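Local atomic coordinates of exodeoxyribonuclease (Neisseria meningitidis, PDB entry 2JC5), a protein that probably cleaves DNA next to abasic sites during base excision repair, as a metal-dependent AP endonuclease of the exonuclease III type. Residues A[106-111]-A[148-153]; A[221-226]-A[248-253]. All coordinates share one frame; numbering follows the deposited sequence.

Contact 1: residues A[106-111]-A[148-153]; sequences ISLYLP and GDWNIA. With BCN (bicine), chain C.
Asp149 is bonded through its backbone to both sides of Tyr109. Its N donates to Leu108 O at 3.1 Å. Its O accepts from Leu110 N at 2.9 Å, along a nearly straight N-H line of 166°. This is parallel pairing that continues strands 103-109 and 143-147 just past their C-terminal ends, where the chain turns at Gly148. The Tyr109 and Asp149 side chains rise from the same face of the sheet and run side by side. Asp149 OD2 comes to the edge of the phenol ring, 3.5 Å from Tyr109 CE1, with carboxylate and ring planes 44° apart. The hydrogen-bond partner of OD2 is Asn8 ND2. Asp149 OD1 receives a weak bond from Asn151 N, so each carboxylate oxygen has a donor.

Leu108 lies on the opposite face from Tyr109. Its CG is anti to its backbone N (chi1 172°), and CD2 sits over the six-membered ring of Trp150, 3.9 Å from the centroid. Leu110 points into segment 148-153, and its CD2 packs against Trp150 O at 3.5 Å. Tyr222 meets the indole edge-to-face. Asn151 lines the bicine pocket.

Tyr109 and Asp149 are predicted active-site residues, and Asn151 a predicted transition-state stabiliser and magnesium ligand. The Tyr109-Asp149 pairing places a phenol and a carboxylate on one face at the strand ends, with apolar packing beneath. Such positioning is consistent with the phosphodiester chemistry of the AP/ExoA family.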
loop_
_atom_site.group_PDB
_atom_site.type_symbol
_atom_site.label_atom_id
_atom_site.label_comp_id
_atom_site.label_asym_id
_atom_site.label_seq_id
_atom_site.Cartn_x
_atom_site.Cartn_y
_atom_site.Cartn_z
ATOM N N ILE A 106 8.607 0.417 -0.958
ATOM C CA ILE A 106 7.881 1.669 -0.939
ATOM C C ILE A 106 6.577 1.491 -0.195
ATOM O O ILE A 106 5.969 0.409 -0.215
ATOM C CB ILE A 106 7.610 2.155 -2.369
ATOM C CG1 ILE A 106 8.920 2.662 -2.975
ATOM C CG2 ILE A 106 6.508 3.231 -2.421
ATOM C CD1 ILE A 106 9.057 2.435 -4.435
ATOM N N SER A 107 6.184 2.541 0.515
ATOM C CA SER A 107 4.830 2.666 1.029
ATOM C C SER A 107 4.170 3.828 0.277
ATOM O O SER A 107 4.683 4.949 0.309
ATOM C CB SER A 107 4.817 2.949 2.514
ATOM O OG SER A 107 3.458 2.896 2.949
ATOM N N LEU A 108 3.041 3.530 -0.381
ATOM C CA LEU A 108 2.348 4.433 -1.284
ATOM C C LEU A 108 0.900 4.588 -0.870
ATOM O O LEU A 108 0.227 3.598 -0.646
ATOM C CB LEU A 108 2.366 3.839 -2.697
ATOM C CG LEU A 108 1.521 4.565 -3.757
ATOM C CD1 LEU A 108 2.109 5.907 -4.129
ATOM C CD2 LEU A 108 1.349 3.703 -5.013
ATOM N N TYR A 109 0.421 5.826 -0.800
ATOM C CA TYR A 109 -0.985 6.106 -0.571
ATOM C C TYR A 109 -1.474 6.947 -1.739
ATOM O O TYR A 109 -1.259 8.167 -1.790
ATOM C CB TYR A 109 -1.200 6.817 0.752
ATOM C CG TYR A 109 -2.642 7.075 1.121
ATOM C CD1 TYR A 109 -3.655 6.180 0.796
ATOM C CD2 TYR A 109 -2.987 8.217 1.791
ATOM C CE1 TYR A 109 -4.945 6.416 1.146
ATOM C CE2 TYR A 109 -4.286 8.471 2.132
ATOM C CZ TYR A 109 -5.266 7.573 1.815
ATOM O OH TYR A 109 -6.575 7.835 2.166
ATOM N N LEU A 110 -2.103 6.271 -2.697
ATOM C CA LEU A 110 -2.569 6.921 -3.922
ATOM C C LEU A 110 -3.849 7.715 -3.624
ATOM O O LEU A 110 -4.679 7.254 -2.870
ATOM C CB LEU A 110 -2.785 5.855 -4.989
ATOM C CG LEU A 110 -2.728 6.263 -6.446
ATOM C CD1 LEU A 110 -2.184 5.108 -7.295
ATOM C CD2 LEU A 110 -4.121 6.686 -6.900
ATOM N N PRO A 111 -3.984 8.947 -4.144
ATOM C CA PRO A 111 -5.172 9.747 -3.833
ATOM C C PRO A 111 -6.484 9.055 -4.191
ATOM O O PRO A 111 -6.563 8.367 -5.225
ATOM C CB PRO A 111 -4.997 10.995 -4.723
ATOM C CG PRO A 111 -3.561 11.087 -4.980
ATOM C CD PRO A 111 -3.067 9.672 -5.043
ATOM N N GLY A 148 1.039 -0.663 -1.140
ATOM C CA GLY A 148 0.168 0.329 -0.576
ATOM C C GLY A 148 -1.250 0.264 -1.042
ATOM O O GLY A 148 -1.711 -0.755 -1.547
ATOM N N ASP A 149 -1.925 1.383 -0.826
ATOM C CA ASP A 149 -3.319 1.541 -1.161
ATOM C C ASP A 149 -3.347 2.336 -2.449
ATOM O O ASP A 149 -3.005 3.517 -2.465
ATOM C CB ASP A 149 -4.022 2.279 -0.038
ATOM C CG ASP A 149 -5.473 2.583 -0.320
ATOM O OD1 ASP A 149 -5.989 2.247 -1.407
ATOM O OD2 ASP A 149 -6.129 3.173 0.578
ATOM N N TRP A 150 -3.660 1.638 -3.534
ATOM C CA TRP A 150 -3.636 2.208 -4.874
ATOM C C TRP A 150 -4.993 2.761 -5.263
ATOM O O TRP A 150 -5.107 3.401 -6.304
ATOM C CB TRP A 150 -3.174 1.171 -5.901
ATOM C CG TRP A 150 -1.734 0.741 -5.743
ATOM C CD1 TRP A 150 -1.165 0.158 -4.649
ATOM C CD2 TRP A 150 -0.697 0.848 -6.719
ATOM N NE1 TRP A 150 0.167 -0.094 -4.881
ATOM C CE2 TRP A 150 0.474 0.299 -6.155
ATOM C CE3 TRP A 150 -0.644 1.334 -8.029
ATOM C CZ2 TRP A 150 1.677 0.254 -6.844
ATOM C CZ3 TRP A 150 0.554 1.260 -8.714
ATOM C CH2 TRP A 150 1.688 0.740 -8.116
ATOM N N ASN A 151 -6.023 2.481 -4.467
ATOM C CA ASN A 151 -7.357 3.070 -4.671
ATOM C C ASN A 151 -7.953 2.742 -6.040
ATOM O O ASN A 151 -8.846 3.439 -6.527
ATOM C CB ASN A 151 -7.323 4.587 -4.394
ATOM C CG ASN A 151 -7.661 4.943 -2.959
ATOM O OD1 ASN A 151 -6.996 5.784 -2.334
ATOM N ND2 ASN A 151 -8.689 4.330 -2.437
ATOM N N ILE A 152 -7.530 1.612 -6.611
ATOM C CA ILE A 152 -8.072 1.140 -7.896
ATOM C C ILE A 152 -8.204 -0.382 -7.815
ATOM O O ILE A 152 -7.250 -1.047 -7.433
ATOM C CB ILE A 152 -7.163 1.483 -9.079
ATOM C CG1 ILE A 152 -6.967 2.997 -9.211
ATOM C CG2 ILE A 152 -7.743 0.919 -10.371
ATOM C CD1 ILE A 152 -5.799 3.357 -10.123
ATOM N N ALA A 153 -9.386 -0.900 -8.144
ATOM C CA ALA A 153 -9.617 -2.330 -8.368
ATOM C C ALA A 153 -9.461 -2.583 -9.867
ATOM O O ALA A 153 -10.006 -1.844 -10.686
ATOM C CB ALA A 153 -11.012 -2.743 -7.883
HETATM N N1 BCN C . -12.605 4.302 -3.125
HETATM C C1 BCN C . -11.547 4.663 -4.098
HETATM C C2 BCN C . -11.525 6.138 -4.420
HETATM O O21 BCN C . -10.591 6.566 -5.158
HETATM O O22 BCN C . -12.414 6.868 -3.949
HETATM C C3 BCN C . -12.076 3.927 -1.806
HETATM C C4 BCN C . -11.989 5.167 -0.937
HETATM O O4 BCN C . -13.239 5.898 -0.878
HETATM C C5 BCN C . -13.491 3.214 -3.673
HETATM C C6 BCN C . -14.904 3.339 -3.120
HETATM O O6 BCN C . -15.328 4.701 -3.035
#

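Contact 2: residues A[221-226]-A[248-253]; sequences DYQMVT and APLVVE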
loop_
_atom_site.group_PDB
_atom_site.type_symbol
_atom_site.label_atom_id
_atom_site.label_comp_id
_atom_site.label_asym_id
_atom_site.label_seq_id
_atom_site.Cartn_x
_atom_site.Cartn_y
_atom_site.Cartn_z
ATOM N N ASP A 221 -5.558 -2.648 -2.289
ATOM C CA ASP A 221 -4.212 -2.674 -1.729
ATOM C C ASP A 221 -3.423 -3.724 -2.480
ATOM O O ASP A 221 -3.955 -4.795 -2.793
ATOM C CB ASP A 221 -4.274 -2.994 -0.245
ATOM C CG ASP A 221 -5.048 -1.941 0.536
ATOM O OD1 ASP A 221 -4.433 -0.919 0.939
ATOM O OD2 ASP A 221 -6.272 -2.114 0.755
ATOM N N TYR A 222 -2.177 -3.404 -2.786
ATOM C CA TYR A 222 -1.327 -4.254 -3.621
ATOM C C TYR A 222 0.085 -4.322 -3.088
ATOM O O TYR A 222 0.557 -3.406 -2.416
ATOM C CB TYR A 222 -1.175 -3.691 -5.039
ATOM C CG TYR A 222 -2.401 -3.545 -5.876
ATOM C CD1 TYR A 222 -3.286 -2.492 -5.673
ATOM C CD2 TYR A 222 -2.668 -4.425 -6.912
ATOM C CE1 TYR A 222 -4.404 -2.356 -6.448
ATOM C CE2 TYR A 222 -3.781 -4.275 -7.700
ATOM C CZ TYR A 222 -4.644 -3.227 -7.473
ATOM O OH TYR A 222 -5.745 -3.075 -8.292
ATOM N N GLN A 223 0.780 -5.381 -3.479
ATOM C CA GLN A 223 2.246 -5.386 -3.548
ATOM C C GLN A 223 2.610 -5.582 -5.010
ATOM O O GLN A 223 2.358 -6.640 -5.569
ATOM C CB GLN A 223 2.827 -6.480 -2.642
ATOM C CG GLN A 223 2.549 -6.207 -1.163
ATOM C CD GLN A 223 3.404 -7.005 -0.162
ATOM O OE1 GLN A 223 4.486 -7.514 -0.468
ATOM N NE2 GLN A 223 2.912 -7.083 1.058
ATOM N N MET A 224 3.115 -4.523 -5.640
ATOM C CA MET A 224 3.593 -4.594 -7.021
ATOM C C MET A 224 5.089 -4.866 -6.991
ATOM O O MET A 224 5.819 -4.149 -6.317
ATOM C CB MET A 224 3.338 -3.292 -7.780
ATOM C CG MET A 224 1.868 -2.981 -8.010
ATOM S SD MET A 224 1.140 -4.116 -9.224
ATOM C CE MET A 224 -0.364 -3.216 -9.609
ATOM N N VAL A 225 5.542 -5.893 -7.709
ATOM C CA VAL A 225 6.891 -6.425 -7.521
ATOM C C VAL A 225 7.635 -6.556 -8.854
ATOM O O VAL A 225 7.041 -6.872 -9.891
ATOM C CB VAL A 225 6.806 -7.801 -6.790
ATOM C CG1 VAL A 225 8.180 -8.326 -6.403
ATOM C CG2 VAL A 225 5.931 -7.687 -5.532
ATOM N N THR A 226 8.945 -6.335 -8.810
ATOM C CA THR A 226 9.842 -6.550 -9.957
ATOM C C THR A 226 9.970 -8.049 -10.259
ATOM O O THR A 226 9.640 -8.870 -9.412
ATOM C CB THR A 226 11.200 -5.919 -9.662
ATOM O OG1 THR A 226 11.626 -6.293 -8.350
ATOM C CG2 THR A 226 11.084 -4.409 -9.760
ATOM N N ALA A 248 -7.830 -4.480 5.416
ATOM C CA ALA A 248 -7.106 -5.603 6.027
ATOM C C ALA A 248 -5.640 -5.593 5.582
ATOM O O ALA A 248 -5.346 -5.275 4.427
ATOM C CB ALA A 248 -7.763 -6.931 5.631
ATOM N N PRO A 249 -4.706 -5.969 6.478
ATOM C CA PRO A 249 -3.306 -6.087 6.057
ATOM C C PRO A 249 -3.090 -7.132 4.986
ATOM O O PRO A 249 -3.667 -8.216 5.049
ATOM C CB PRO A 249 -2.582 -6.487 7.347
ATOM C CG PRO A 249 -3.450 -5.972 8.415
ATOM C CD PRO A 249 -4.853 -6.196 7.918
ATOM N N LEU A 250 -2.259 -6.787 4.009
ATOM C CA LEU A 250 -1.847 -7.672 2.934
ATOM C C LEU A 250 -0.434 -8.148 3.213
ATOM O O LEU A 250 0.489 -7.352 3.274
ATOM C CB LEU A 250 -1.918 -6.930 1.597
ATOM C CG LEU A 250 -1.357 -7.632 0.365
ATOM C CD1 LEU A 250 -2.120 -8.941 0.063
ATOM C CD2 LEU A 250 -1.352 -6.670 -0.808
ATOM N N VAL A 251 -0.291 -9.460 3.434
ATOM C CA VAL A 251 0.970 -10.041 3.855
ATOM C C VAL A 251 1.522 -10.912 2.746
ATOM O O VAL A 251 0.821 -11.789 2.247
ATOM C CB VAL A 251 0.749 -10.920 5.100
ATOM C CG1 VAL A 251 2.094 -11.509 5.601
ATOM C CG2 VAL A 251 -0.003 -10.151 6.202
ATOM N N VAL A 252 2.781 -10.708 2.378
ATOM C CA VAL A 252 3.431 -11.557 1.354
ATOM C C VAL A 252 4.762 -12.027 1.904
ATOM O O VAL A 252 5.483 -11.244 2.527
ATOM C CB VAL A 252 3.637 -10.836 0.013
ATOM C CG1 VAL A 252 4.207 -11.797 -1.045
ATOM C CG2 VAL A 252 2.310 -10.237 -0.484
ATOM N N GLU A 253 5.069 -13.308 1.673
ATOM C CA GLU A 253 6.326 -13.916 2.090
ATOM C C GLU A 253 7.174 -14.197 0.866
ATOM O O GLU A 253 6.703 -14.849 -0.063
ATOM C CB GLU A 253 6.040 -15.213 2.859
ATOM C CG GLU A 253 5.361 -14.931 4.175
ATOM C CD GLU A 253 4.994 -16.166 4.948
ATOM O OE1 GLU A 253 5.909 -16.956 5.269
ATOM O OE2 GLU A 253 3.791 -16.322 5.256
#
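Gln223 reaches across to Leu250 and Val252, which point back toward it from the facing strand. Its CG lies 3.9 Å from Leu250 CD2. The Gln223 and Val252 side chains lie alongside each other, pointing opposite ways, with Gln223 CD 3.4 Å from Val252 CG2. The amide NE2 also gives a weak bond to Leu250 O, at 3.3 Å and a bent 124°. The Gln223 chain is extended beyond CG (chi2 -164°), which carries the amide down to the other strand. Leu250 works the other way. It sends CD2 against the backbone of 221-226, 3.6 Å from Tyr222 C.

Partners outside the two segments hold the buried amide. Gln223 OE1 accepts from Tyr254 OH, and NE2 donates to Ile4 O on strand 2-8. Trp192 and Met191 of helix 191-195 pack beside Leu250 and Val252. At the other end, Asp221 OD2 is bonded to Thr203 OG1 and to His247 ND1, just before segment 248-253.

The axes of the short segments 221-225 and 250-253 come within 8.1 Å, at 26° from parallel. The strands meet through side chains, with no backbone hydrogen bonds between them. This is face-to-face packing of the two sheets in the DNase I-like alpha/beta sandwich. The Asp221-His247 pair at its edge belongs to the predicted catalytic site.

Contact 1 comes first along the chain. It joins strand 103-109 to the loop after strand 143-147, closing a crossover that contains helix 117-139. Contact 2 follows in series, so the two loops neither nest nor cross. It closes the chain between 226 and 248, which carries helix 227-230 and strand 233-238. Its first segment, on strand 217-225, belongs to the same sheet as contact 1. Its second, on strand 250-254, belongs to the other sheet. Contact 1 extends the pairing of one sheet into the loop beyond it; contact 2 joins the two sheets. They touch directly: Tyr222 probably bonds through N to Gly148 O and through OH to Ile152 O. Asp149 and Asp221 also pack together, at the predicted catalytic site.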